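Local coordinates for protein FACT complex subunit SPT16 (Ashbya gossypii, PDB 6A8M) that probably acts, as a subunit of the FACT complex, as a histone chaperone that reorganizes nucleosomes during transcription, replication and DNA repair, at residues 33-38 and 50-55; 61-66 and 142-147; 101-106 and 122-127; 105-108 and 113-116. All blocks are in the same frame, centred on the assembly; numbering follows the deposited sequence.

Contact 1: 33-38 and 50-55; sequences LVFILG and TILHNW
Leu37 lays its CD1 methyl over one face of the His53 imidazole, 3.4 Å from the ring centroid and 17° off the normal, a CH-pi contact offset toward the ND1-CE1 side; CD1 of Leu37 also lies 4.1 Å from Thr50 OG1, a hydroxyl hydrogen-bonded to Tyr140 OH and Glu60 OE2. A second CH-pi contact reverses the roles: here the helix supplies the methyl. With CG anti to the backbone N (chi1 180°), Leu52 extends toward the strand and sets CD2 above the Phe35 ring, 3.5 Å from its centroid. Polar chemistry runs round the imidazole edge. Water 1, in the ring plane, lies 2.9 Å from His53 NE2 and donates to Phe35 O at 2.7 Å, while His53 ND1 is hydrogen-bonded to Phe61 N, so both nitrogens have partners that fix the ring's rotation. An alanine in place of His53 would probably leave Leu37 CD1 without its aromatic face and Phe61 N without its acceptor. Phe35 and Leu37, alternate residues on one side of strand 32-37, thus meet helix 48-57 at a steep 97° between segment axes: a helix lying across a mixed beta-sheet in the Spt16 N-terminal lobe.

Contact 2: 61-66 and 142-147; sequences FPTTLI and GKFITE
Phe144 holds CG anti to its backbone N (chi1 -180°), which throws the ring from the first turn of helix 143-158 toward the backbone of Thr63, while CG2 of Thr63, also anti to its N, points its methyl at the root of the Phe144 side chain. The methyl is the tightest point of the contact: Thr63 CG2 lies 3.4 Å from Phe144 CB and 3.5 Å from Phe144 CG. Farther out, the ring lies along main chain instead of side chains. The carbonyl carbon of Thr63 sits over one face, offset toward the rim; Thr64 N comes within 3.5 Å of Phe144 CE2 at a slant; and Leu65 N approaches the edge, 3.9 Å from Phe144 CZ. Leu65 adds a looser apolar touch through CB. On the other side of the chain, Thr64 OG1 donates to Pro62 O at 2.8 Å from above the carbonyl plane, tying down the turn before the strand, and it also bonds Thr77 OG1. The helix start is secured at Gly142, the N-cap residue, whose O accepts both Thr146 OG1 (2.8 Å) and Thr146 N (3.1 Å). Phe118 of helix 113-128 meets the Phe144 ring in a T-shaped contact. The backbone under the ring is irregular: Thr63, in the left-handed region at phi 53° and psi 52°, and Thr64 both face Leu37 of the adjacent strand, a geometry that fits a G1 beta bulge leading into strand 64-68.

Contact 3: 101-106 and 122-127; sequences KIELWQ and VERVRE
Charge pairing dominates where Glu103 and Arg124 approach from opposite directions to form a salt bridge. Arg124 NH1 donates to Glu103 OE1 at 3.1 Å, the oxygen lying near the guanidinium plane, whereas a second, weak bond joins Arg124 NH2 to Glu103 OE2 at 3.3 Å. The two flat groups are not coplanar: their planes stand 69° apart, and NH1 meets OE1 from above the carboxylate plane, so this is a twisted pairing instead of a flat fork. The arginine chain bends at chi3 (-54°) to present this edge.

A neutral hydrogen bond steadies the acid. Trp105 NE1 donates to Glu103 OE2 at 2.9 Å, within the indole plane and on the anti lone pair, so OE2 is gripped by two donors and the carboxylate is held in place for the arginine. A leucine in place of Glu103 would probably leave the Arg124 charge without its mate and the Trp105 N-H without this acceptor.

Aromatic contact is edge-on: Arg124 NH2 lies 3.4 Å from Trp105 CZ2 near the indole plane, while CZ2 sits over a guanidinium face, the planes 74° apart.

The cluster bridges outermost strand 101-106 and helix 113-128. Trp105 also packs on Leu117 and Leu121 of that helix and on Val74 and Ile76 of strand 72-77, while Ile102 and Leu104 meet helix 79-95 on the other face of the sheet.

Contact 4: 105-108 and 113-116; sequences WQSS and HNLK
Ser107 and Ser108 continue strand 101-106 in an extended conformation and pass beside the first turn of the following helix, Ser107 CA coming within 5.7 Å of Asn114 CA, with His113 next to Ser108. This is the strand-to-helix turn of a beta-alpha-beta crossover, in which helix 113-128 leads from edge strand 101-106 to the parallel strand 131-134 deeper in the sheet. Two side chains of the helix start reach back and hold the departing strand by its backbone. His113 does so with CG anti to the backbone N (chi1 176°), which directs NE2 at Gln106 O: a 2.8 Å hydrogen bond with an N-H...O angle of 159°, lying in the carbonyl plane and close to the imidazole plane. The same ring lies beneath Ser108, whose CB sits over one face, 3.8 Å from the His113 centroid, in a CH-pi contact. That ring is thus positioned by an edge bond and a face contact together. Asn114 takes the next peptide. Its OD1 accepts Ser108 N at 2.9 Å and 165°, with the donor on a lone pair in the amide plane, and Ser107 CB packs against Asn114 OD1 at 3.3 Å. The hydroxyl of Ser108 is engaged with Glu110 N within the turn. Water 2 completes the join: it accepts from Asn114 N at 2.9 Å and donates to Ser108 O at 2.9 Å, linking the helix start to the turn.

Overall arrangement
All four contacts belong to the N-terminal lobe and touch one mixed sheet, but from different places. Contacts 1 and 2 are buried and mostly apolar, built on aromatic rings meeting methyls or backbone; they sit on opposite faces of the neighbouring strands 32-37 and 64-68, and meet through Gly38 O and Thr63 N, 2.8 Å apart. Contacts 3 and 4 lie at the surface and rely on polar bonds. Both join edge strand 101-106 to helix 113-128 and share Trp105 and Gln106, yet contact 3 uses charged side chains whereas contact 4 clasps backbone. Phe144 CD1 touches Asn114 ND2 at 3.8 Å, bringing contacts 2 and 4 together.

Contact 1: 33-38 and 50-55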
loop_
_atom_site.group_PDB
_atom_site.type_symbol
_atom_site.label_atom_id
_atom_site.label_comp_id
_atom_site.label_asym_id
_atom_site.label_seq_id
_atom_site.Cartn_x
_atom_site.Cartn_y
_atom_site.Cartn_z
ATOM N N LEU A 33 12.268 17.689 -10.321
ATOM C CA LEU A 33 11.793 16.311 -10.328
ATOM C C LEU A 33 11.265 15.999 -11.716
ATOM O O LEU A 33 10.634 16.858 -12.337
ATOM C CB LEU A 33 10.671 16.097 -9.315
ATOM C CG LEU A 33 10.930 16.500 -7.866
ATOM C CD1 LEU A 33 9.723 16.210 -7.017
ATOM C CD2 LEU A 33 12.171 15.748 -7.348
ATOM N N VAL A 34 11.505 14.778 -12.205
ATOM C CA VAL A 34 10.882 14.306 -13.442
ATOM C C VAL A 34 10.323 12.899 -13.232
ATOM O O VAL A 34 11.063 11.987 -12.843
ATOM C CB VAL A 34 11.860 14.307 -14.630
ATOM C CG1 VAL A 34 11.119 13.877 -15.886
ATOM C CG2 VAL A 34 12.508 15.705 -14.828
ATOM N N PHE A 35 9.030 12.721 -13.526
ATOM C CA PHE A 35 8.349 11.432 -13.436
ATOM C C PHE A 35 7.713 11.123 -14.784
ATOM O O PHE A 35 6.999 11.967 -15.336
ATOM C CB PHE A 35 7.273 11.447 -12.342
ATOM C CG PHE A 35 7.811 11.824 -10.991
ATOM C CD1 PHE A 35 8.423 10.869 -10.209
ATOM C CD2 PHE A 35 7.723 13.119 -10.526
ATOM C CE1 PHE A 35 8.939 11.193 -8.965
ATOM C CE2 PHE A 35 8.242 13.462 -9.275
ATOM C CZ PHE A 35 8.852 12.493 -8.498
ATOM N N ILE A 36 7.948 9.915 -15.299
ATOM C CA ILE A 36 7.497 9.552 -16.640
ATOM C C ILE A 36 6.695 8.271 -16.536
ATOM O O ILE A 36 7.235 7.229 -16.145
ATOM C CB ILE A 36 8.661 9.373 -17.631
ATOM C CG1 ILE A 36 9.728 10.455 -17.431
ATOM C CG2 ILE A 36 8.133 9.387 -19.064
ATOM C CD1 ILE A 36 10.800 10.070 -16.431
ATOM N N LEU A 37 5.427 8.332 -16.919
ATOM C CA LEU A 37 4.566 7.161 -16.900
ATOM C C LEU A 37 4.382 6.716 -18.344
ATOM O O LEU A 37 3.929 7.499 -19.182
ATOM C CB LEU A 37 3.224 7.479 -16.236
ATOM C CG LEU A 37 2.662 6.303 -15.416
ATOM C CD1 LEU A 37 1.666 6.796 -14.415
ATOM C CD2 LEU A 37 2.061 5.207 -16.319
ATOM N N GLY A 38 4.755 5.476 -18.643
ATOM C CA GLY A 38 4.535 4.986 -19.987
ATOM C C GLY A 38 3.190 4.300 -20.110
ATOM O O GLY A 38 2.172 4.839 -19.674
ATOM N N THR A 50 3.263 5.690 -10.554
ATOM C CA THR A 50 1.833 5.398 -10.495
ATOM C C THR A 50 1.232 5.856 -9.181
ATOM O O THR A 50 0.141 6.436 -9.158
ATOM C CB THR A 50 1.597 3.900 -10.697
ATOM O OG1 THR A 50 2.080 3.517 -11.984
ATOM C CG2 THR A 50 0.088 3.554 -10.567
ATOM N N ILE A 51 1.926 5.603 -8.067
ATOM C CA ILE A 51 1.442 6.098 -6.780
ATOM C C ILE A 51 1.313 7.615 -6.826
ATOM O O ILE A 51 0.297 8.179 -6.412
ATOM C CB ILE A 51 2.374 5.637 -5.645
ATOM C CG1 ILE A 51 2.339 4.118 -5.516
ATOM C CG2 ILE A 51 1.969 6.271 -4.317
ATOM C CD1 ILE A 51 3.445 3.578 -4.606
ATOM N N LEU A 52 2.337 8.295 -7.361
ATOM C CA LEU A 52 2.299 9.748 -7.449
ATOM C C LEU A 52 1.076 10.219 -8.232
ATOM O O LEU A 52 0.387 11.163 -7.812
ATOM C CB LEU A 52 3.594 10.263 -8.085
ATOM C CG LEU A 52 3.668 11.794 -8.231
ATOM C CD1 LEU A 52 3.801 12.490 -6.878
ATOM C CD2 LEU A 52 4.855 12.073 -9.105
ATOM N N HIS A 53 0.762 9.551 -9.351
ATOM C CA HIS A 53 -0.439 9.921 -10.106
ATOM C C HIS A 53 -1.690 9.729 -9.270
ATOM O O HIS A 53 -2.567 10.600 -9.240
ATOM C CB HIS A 53 -0.558 9.111 -11.396
ATOM C CG HIS A 53 0.353 9.585 -12.475
ATOM N ND1 HIS A 53 0.008 9.547 -13.804
ATOM C CD2 HIS A 53 1.601 10.107 -12.423
ATOM C CE1 HIS A 53 1.003 10.032 -14.531
ATOM N NE2 HIS A 53 1.988 10.365 -13.715
ATOM N N ASN A 54 -1.780 8.595 -8.575
ATOM C CA ASN A 54 -2.957 8.332 -7.764
ATOM C C ASN A 54 -3.088 9.376 -6.675
ATOM O O ASN A 54 -4.199 9.823 -6.361
ATOM C CB ASN A 54 -2.881 6.931 -7.171
ATOM C CG ASN A 54 -3.137 5.857 -8.197
ATOM O OD1 ASN A 54 -3.800 6.102 -9.203
ATOM N ND2 ASN A 54 -2.641 4.653 -7.934
ATOM N N TRP A 55 -1.950 9.801 -6.117
ATOM C CA TRP A 55 -1.942 10.816 -5.063
ATOM C C TRP A 55 -2.311 12.194 -5.607
ATOM O O TRP A 55 -3.177 12.882 -5.053
ATOM C CB TRP A 55 -0.559 10.855 -4.396
ATOM C CG TRP A 55 -0.480 11.680 -3.129
ATOM C CD1 TRP A 55 -1.185 11.478 -1.960
ATOM C CD2 TRP A 55 0.361 12.817 -2.895
ATOM N NE1 TRP A 55 -0.829 12.423 -1.031
ATOM C CE2 TRP A 55 0.129 13.243 -1.570
ATOM C CE3 TRP A 55 1.312 13.494 -3.666
ATOM C CZ2 TRP A 55 0.780 14.343 -1.012
ATOM C CZ3 TRP A 55 1.968 14.578 -3.113
ATOM C CH2 TRP A 55 1.692 15.003 -1.794
HETATM O O HOH W 1 4.391 11.182 -15.103
#

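Contact 2: 61-66 and 142-147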
loop_
_atom_site.group_PDB
_atom_site.type_symbol
_atom_site.label_atom_id
_atom_site.label_comp_id
_atom_site.label_asym_id
_atom_site.label_seq_id
_atom_site.Cartn_x
_atom_site.Cartn_y
_atom_site.Cartn_z
ATOM N N PHE A 61 -2.428 8.379 -15.152
ATOM C CA PHE A 61 -2.491 8.968 -16.488
ATOM C C PHE A 61 -1.387 8.344 -17.322
ATOM O O PHE A 61 -0.216 8.746 -17.205
ATOM C CB PHE A 61 -2.328 10.497 -16.446
ATOM C CG PHE A 61 -3.615 11.274 -16.209
ATOM C CD1 PHE A 61 -4.562 10.842 -15.293
ATOM C CD2 PHE A 61 -3.836 12.470 -16.870
ATOM C CE1 PHE A 61 -5.740 11.575 -15.084
ATOM C CE2 PHE A 61 -4.998 13.214 -16.661
ATOM C CZ PHE A 61 -5.947 12.768 -15.766
ATOM N N PRO A 62 -1.674 7.332 -18.133
ATOM C CA PRO A 62 -0.610 6.721 -18.931
ATOM C C PRO A 62 -0.023 7.708 -19.928
ATOM O O PRO A 62 -0.621 8.740 -20.253
ATOM C CB PRO A 62 -1.318 5.565 -19.645
ATOM C CG PRO A 62 -2.439 5.227 -18.737
ATOM C CD PRO A 62 -2.923 6.557 -18.221
ATOM N N THR A 63 1.183 7.376 -20.395
ATOM C CA THR A 63 1.840 8.130 -21.462
ATOM C C THR A 63 1.900 9.623 -21.132
ATOM O O THR A 63 1.447 10.475 -21.896
ATOM C CB THR A 63 1.113 7.881 -22.786
ATOM O OG1 THR A 63 0.880 6.475 -22.927
ATOM C CG2 THR A 63 1.943 8.332 -23.942
ATOM N N THR A 64 2.413 9.928 -19.942
ATOM C CA THR A 64 2.355 11.264 -19.371
ATOM C C THR A 64 3.644 11.539 -18.622
ATOM O O THR A 64 4.145 10.664 -17.914
ATOM C CB THR A 64 1.167 11.400 -18.402
ATOM O OG1 THR A 64 -0.045 11.296 -19.146
ATOM C CG2 THR A 64 1.197 12.727 -17.650
ATOM N N LEU A 65 4.173 12.746 -18.788
ATOM C CA LEU A 65 5.330 13.198 -18.037
ATOM C C LEU A 65 4.916 14.348 -17.126
ATOM O O LEU A 65 4.199 15.260 -17.541
ATOM C CB LEU A 65 6.444 13.639 -18.989
ATOM C CG LEU A 65 7.763 14.069 -18.345
ATOM C CD1 LEU A 65 8.908 13.845 -19.339
ATOM C CD2 LEU A 65 7.721 15.517 -17.917
ATOM N N ILE A 66 5.402 14.323 -15.891
ATOM C CA ILE A 66 5.205 15.401 -14.943
ATOM C C ILE A 66 6.576 15.801 -14.415
ATOM O O ILE A 66 7.302 14.957 -13.884
ATOM C CB ILE A 66 4.292 14.985 -13.775
ATOM C CG1 ILE A 66 2.949 14.461 -14.296
ATOM C CG2 ILE A 66 4.154 16.136 -12.756
ATOM C CD1 ILE A 66 2.044 13.839 -13.193
ATOM N N GLY A 142 6.540 1.240 -23.854
ATOM C CA GLY A 142 5.835 2.080 -24.793
ATOM C C GLY A 142 6.752 3.080 -25.481
ATOM O O GLY A 142 7.851 3.397 -25.014
ATOM N N LYS A 143 6.270 3.572 -26.624
ATOM C CA LYS A 143 7.032 4.493 -27.461
ATOM C C LYS A 143 7.376 5.779 -26.712
ATOM O O LYS A 143 8.492 6.303 -26.831
ATOM C CB LYS A 143 6.209 4.783 -28.727
ATOM C CG LYS A 143 6.950 5.375 -29.882
ATOM C CD LYS A 143 6.045 5.571 -31.105
ATOM C CE LYS A 143 5.533 4.253 -31.703
ATOM N NZ LYS A 143 6.536 3.458 -32.456
ATOM N N PHE A 144 6.435 6.286 -25.913
ATOM C CA PHE A 144 6.601 7.580 -25.249
ATOM C C PHE A 144 7.772 7.552 -24.274
ATOM O O PHE A 144 8.711 8.350 -24.382
ATOM C CB PHE A 144 5.290 7.926 -24.543
ATOM C CG PHE A 144 5.272 9.247 -23.797
ATOM C CD1 PHE A 144 4.933 10.432 -24.450
ATOM C CD2 PHE A 144 5.466 9.287 -22.420
ATOM C CE1 PHE A 144 4.833 11.656 -23.750
ATOM C CE2 PHE A 144 5.384 10.492 -21.720
ATOM C CZ PHE A 144 5.068 11.687 -22.394
ATOM N N ILE A 145 7.747 6.622 -23.319
ATOM C CA ILE A 145 8.839 6.575 -22.352
ATOM C C ILE A 145 10.146 6.153 -23.014
ATOM O O ILE A 145 11.227 6.583 -22.588
ATOM C CB ILE A 145 8.484 5.667 -21.157
ATOM C CG1 ILE A 145 9.463 5.914 -20.007
ATOM C CG2 ILE A 145 8.468 4.193 -21.565
ATOM C CD1 ILE A 145 9.026 5.338 -18.683
ATOM N N THR A 146 10.085 5.320 -24.060
ATOM C CA THR A 146 11.320 4.889 -24.707
ATOM C C THR A 146 11.987 6.057 -25.424
ATOM O O THR A 146 13.213 6.205 -25.366
ATOM C CB THR A 146 11.037 3.736 -25.668
ATOM O OG1 THR A 146 10.533 2.615 -24.924
ATOM C CG2 THR A 146 12.315 3.312 -26.416
ATOM N N GLU A 147 11.196 6.917 -26.070
ATOM C CA GLU A 147 11.771 8.128 -26.641
ATOM C C GLU A 147 12.345 9.030 -25.550
ATOM O O GLU A 147 13.434 9.597 -25.722
ATOM C CB GLU A 147 10.736 8.878 -27.486
ATOM C CG GLU A 147 10.576 8.336 -28.909
ATOM C CD GLU A 147 10.040 9.367 -29.901
ATOM O OE1 GLU A 147 9.369 10.328 -29.461
ATOM O OE2 GLU A 147 10.285 9.212 -31.123
#

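Contact 3: 101-106 and 122-127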
loop_
_atom_site.group_PDB
_atom_site.type_symbol
_atom_site.label_atom_id
_atom_site.label_comp_id
_atom_site.label_asym_id
_atom_site.label_seq_id
_atom_site.Cartn_x
_atom_site.Cartn_y
_atom_site.Cartn_z
ATOM N N LYS A 101 3.458 28.183 -11.653
ATOM C CA LYS A 101 2.751 28.151 -12.927
ATOM C C LYS A 101 2.806 26.742 -13.495
ATOM O O LYS A 101 3.896 26.220 -13.756
ATOM C CB LYS A 101 3.367 29.147 -13.910
ATOM C CG LYS A 101 2.640 29.242 -15.235
ATOM C CD LYS A 101 3.487 29.972 -16.264
ATOM C CE LYS A 101 2.670 30.258 -17.503
ATOM N NZ LYS A 101 1.753 29.116 -17.791
ATOM N N ILE A 102 1.641 26.141 -13.704
ATOM C CA ILE A 102 1.546 24.823 -14.331
ATOM C C ILE A 102 1.371 25.021 -15.825
ATOM O O ILE A 102 0.500 25.783 -16.255
ATOM C CB ILE A 102 0.368 24.023 -13.756
ATOM C CG1 ILE A 102 0.518 23.809 -12.251
ATOM C CG2 ILE A 102 0.207 22.677 -14.485
ATOM C CD1 ILE A 102 -0.764 23.261 -11.615
ATOM N N GLU A 103 2.184 24.326 -16.620
ATOM C CA GLU A 103 2.057 24.336 -18.071
ATOM C C GLU A 103 1.643 22.954 -18.550
ATOM O O GLU A 103 2.273 21.957 -18.191
ATOM C CB GLU A 103 3.374 24.744 -18.740
ATOM C CG GLU A 103 3.929 26.041 -18.223
ATOM C CD GLU A 103 5.183 26.468 -18.936
ATOM O OE1 GLU A 103 5.867 27.383 -18.429
ATOM O OE2 GLU A 103 5.488 25.899 -20.003
ATOM N N LEU A 104 0.577 22.897 -19.349
ATOM C CA LEU A 104 0.153 21.665 -20.002
ATOM C C LEU A 104 0.697 21.698 -21.423
ATOM O O LEU A 104 0.244 22.500 -22.250
ATOM C CB LEU A 104 -1.371 21.544 -19.995
ATOM C CG LEU A 104 -1.973 21.690 -18.604
ATOM C CD1 LEU A 104 -3.498 21.693 -18.644
ATOM C CD2 LEU A 104 -1.473 20.558 -17.743
ATOM N N TRP A 105 1.674 20.848 -21.704
ATOM C CA TRP A 105 2.163 20.653 -23.066
ATOM C C TRP A 105 1.433 19.458 -23.677
ATOM O O TRP A 105 1.507 18.342 -23.152
ATOM C CB TRP A 105 3.673 20.414 -23.069
ATOM C CG TRP A 105 4.520 21.521 -22.464
ATOM C CD1 TRP A 105 4.097 22.736 -21.983
ATOM C CD2 TRP A 105 5.933 21.484 -22.261
ATOM N NE1 TRP A 105 5.172 23.458 -21.491
ATOM C CE2 TRP A 105 6.309 22.710 -21.651
ATOM C CE3 TRP A 105 6.921 20.528 -22.523
ATOM C CZ2 TRP A 105 7.632 23.003 -21.324
ATOM C CZ3 TRP A 105 8.231 20.824 -22.194
ATOM C CH2 TRP A 105 8.576 22.044 -21.594
ATOM N N GLN A 106 0.739 19.679 -24.790
ATOM C CA GLN A 106 -0.049 18.619 -25.401
ATOM C C GLN A 106 0.871 17.720 -26.226
ATOM O O GLN A 106 1.572 18.203 -27.111
ATOM C CB GLN A 106 -1.133 19.250 -26.264
ATOM C CG GLN A 106 -2.167 18.328 -26.839
ATOM C CD GLN A 106 -3.231 19.111 -27.596
ATOM O OE1 GLN A 106 -3.236 19.153 -28.832
ATOM N NE2 GLN A 106 -4.125 19.754 -26.853
ATOM N N VAL A 122 14.300 19.065 -20.990
ATOM C CA VAL A 122 15.687 18.921 -20.544
ATOM C C VAL A 122 16.366 20.285 -20.392
ATOM O O VAL A 122 17.167 20.488 -19.472
ATOM C CB VAL A 122 16.454 17.986 -21.502
ATOM C CG1 VAL A 122 17.905 18.381 -21.589
ATOM C CG2 VAL A 122 16.312 16.547 -21.017
ATOM N N GLU A 123 16.050 21.247 -21.269
ATOM C CA GLU A 123 16.609 22.590 -21.108
ATOM C C GLU A 123 16.183 23.203 -19.775
ATOM O O GLU A 123 17.006 23.776 -19.042
ATOM C CB GLU A 123 16.191 23.495 -22.271
ATOM C CG GLU A 123 16.733 23.086 -23.644
ATOM C CD GLU A 123 18.253 23.023 -23.697
ATOM O OE1 GLU A 123 18.904 24.093 -23.708
ATOM O OE2 GLU A 123 18.793 21.897 -23.742
ATOM N N ARG A 124 14.903 23.087 -19.434
ATOM C CA ARG A 124 14.455 23.625 -18.155
ATOM C C ARG A 124 15.088 22.874 -16.982
ATOM O O ARG A 124 15.458 23.490 -15.976
ATOM C CB ARG A 124 12.927 23.596 -18.085
ATOM C CG ARG A 124 12.353 24.493 -17.003
ATOM C CD ARG A 124 10.841 24.598 -17.080
ATOM N NE ARG A 124 10.374 25.017 -18.402
ATOM C CZ ARG A 124 9.165 25.526 -18.630
ATOM N NH1 ARG A 124 8.313 25.681 -17.617
ATOM N NH2 ARG A 124 8.810 25.886 -19.858
ATOM N N VAL A 125 15.245 21.548 -17.098
ATOM C CA VAL A 125 15.806 20.758 -16.002
ATOM C C VAL A 125 17.256 21.156 -15.729
ATOM O O VAL A 125 17.662 21.341 -14.573
ATOM C CB VAL A 125 15.674 19.254 -16.307
ATOM C CG1 VAL A 125 16.600 18.456 -15.433
ATOM C CG2 VAL A 125 14.217 18.792 -16.127
ATOM N N ARG A 126 18.061 21.297 -16.784
ATOM C CA ARG A 126 19.472 21.618 -16.573
ATOM C C ARG A 126 19.647 23.046 -16.070
ATOM O O ARG A 126 20.593 23.330 -15.327
ATOM C CB ARG A 126 20.265 21.383 -17.858
ATOM C CG ARG A 126 19.947 22.332 -19.014
ATOM C CD ARG A 126 20.629 21.863 -20.296
ATOM N NE ARG A 126 20.544 22.840 -21.384
ATOM C CZ ARG A 126 21.538 23.648 -21.744
ATOM N NH1 ARG A 126 22.702 23.596 -21.108
ATOM N NH2 ARG A 126 21.372 24.504 -22.747
ATOM N N GLU A 127 18.744 23.948 -16.448
ATOM C CA GLU A 127 18.771 25.298 -15.896
ATOM C C GLU A 127 18.520 25.273 -14.395
ATOM O O GLU A 127 19.145 26.026 -13.640
ATOM C CB GLU A 127 17.731 26.171 -16.604
ATOM C CG GLU A 127 17.493 27.526 -15.949
ATOM C CD GLU A 127 18.768 28.348 -15.837
ATOM O OE1 GLU A 127 19.636 28.248 -16.740
ATOM O OE2 GLU A 127 18.905 29.090 -14.840
#

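Contact 4: 105-108 and 113-116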
loop_
_atom_site.group_PDB
_atom_site.type_symbol
_atom_site.label_atom_id
_atom_site.label_comp_id
_atom_site.label_asym_id
_atom_site.label_seq_id
_atom_site.Cartn_x
_atom_site.Cartn_y
_atom_site.Cartn_z
ATOM N N TRP A 105 1.674 20.848 -21.704
ATOM C CA TRP A 105 2.163 20.653 -23.066
ATOM C C TRP A 105 1.433 19.458 -23.677
ATOM O O TRP A 105 1.507 18.342 -23.152
ATOM C CB TRP A 105 3.673 20.414 -23.069
ATOM C CG TRP A 105 4.520 21.521 -22.464
ATOM C CD1 TRP A 105 4.097 22.736 -21.983
ATOM C CD2 TRP A 105 5.933 21.484 -22.261
ATOM N NE1 TRP A 105 5.172 23.458 -21.491
ATOM C CE2 TRP A 105 6.309 22.710 -21.651
ATOM C CE3 TRP A 105 6.921 20.528 -22.523
ATOM C CZ2 TRP A 105 7.632 23.003 -21.324
ATOM C CZ3 TRP A 105 8.231 20.824 -22.194
ATOM C CH2 TRP A 105 8.576 22.044 -21.594
ATOM N N GLN A 106 0.739 19.679 -24.790
ATOM C CA GLN A 106 -0.049 18.619 -25.401
ATOM C C GLN A 106 0.871 17.720 -26.226
ATOM O O GLN A 106 1.572 18.203 -27.111
ATOM C CB GLN A 106 -1.133 19.250 -26.264
ATOM C CG GLN A 106 -2.167 18.328 -26.839
ATOM C CD GLN A 106 -3.231 19.111 -27.596
ATOM O OE1 GLN A 106 -3.236 19.153 -28.832
ATOM N NE2 GLN A 106 -4.125 19.754 -26.853
ATOM N N SER A 107 0.900 16.430 -25.910
ATOM C CA SER A 107 1.685 15.477 -26.680
ATOM C C SER A 107 0.986 15.158 -28.003
ATOM O O SER A 107 -0.161 15.537 -28.250
ATOM C CB SER A 107 1.901 14.195 -25.882
ATOM O OG SER A 107 0.687 13.467 -25.738
ATOM N N SER A 108 1.691 14.440 -28.870
ATOM C CA SER A 108 1.091 14.032 -30.126
ATOM C C SER A 108 1.730 12.736 -30.583
ATOM O O SER A 108 2.889 12.458 -30.269
ATOM C CB SER A 108 1.247 15.116 -31.198
ATOM O OG SER A 108 0.866 14.610 -32.467
ATOM N N HIS A 113 7.290 15.367 -32.497
ATOM C CA HIS A 113 6.614 16.347 -31.661
ATOM C C HIS A 113 7.004 16.171 -30.198
ATOM O O HIS A 113 7.502 17.106 -29.555
ATOM C CB HIS A 113 5.107 16.220 -31.864
ATOM C CG HIS A 113 4.306 17.116 -30.974
ATOM N ND1 HIS A 113 3.793 18.320 -31.401
ATOM C CD2 HIS A 113 3.917 16.971 -29.687
ATOM C CE1 HIS A 113 3.135 18.889 -30.404
ATOM N NE2 HIS A 113 3.193 18.089 -29.353
ATOM N N ASN A 114 6.781 14.974 -29.653
ATOM C CA ASN A 114 7.131 14.716 -28.257
ATOM C C ASN A 114 8.632 14.830 -28.034
ATOM O O ASN A 114 9.072 15.297 -26.976
ATOM C CB ASN A 114 6.658 13.330 -27.816
ATOM C CG ASN A 114 5.156 13.161 -27.913
ATOM O OD1 ASN A 114 4.401 14.137 -28.013
ATOM N ND2 ASN A 114 4.715 11.914 -27.919
ATOM N N LEU A 115 9.436 14.365 -29.000
ATOM C CA LEU A 115 10.889 14.474 -28.870
ATOM C C LEU A 115 11.317 15.914 -28.581
ATOM O O LEU A 115 12.143 16.168 -27.689
ATOM C CB LEU A 115 11.564 13.967 -30.142
ATOM C CG LEU A 115 13.078 14.126 -30.201
ATOM C CD1 LEU A 115 13.762 13.207 -29.190
ATOM C CD2 LEU A 115 13.595 13.854 -31.622
ATOM N N LYS A 116 10.740 16.868 -29.306
ATOM C CA LYS A 116 11.102 18.263 -29.106
ATOM C C LYS A 116 10.655 18.739 -27.734
ATOM O O LYS A 116 11.386 19.481 -27.067
ATOM C CB LYS A 116 10.489 19.129 -30.203
ATOM C CG LYS A 116 10.898 20.612 -30.159
ATOM C CD LYS A 116 12.404 20.793 -30.267
ATOM C CE LYS A 116 12.798 22.260 -30.444
ATOM N NZ LYS A 116 12.137 23.164 -29.468
HETATM O O HOH W 2 5.640 12.720 -31.149
#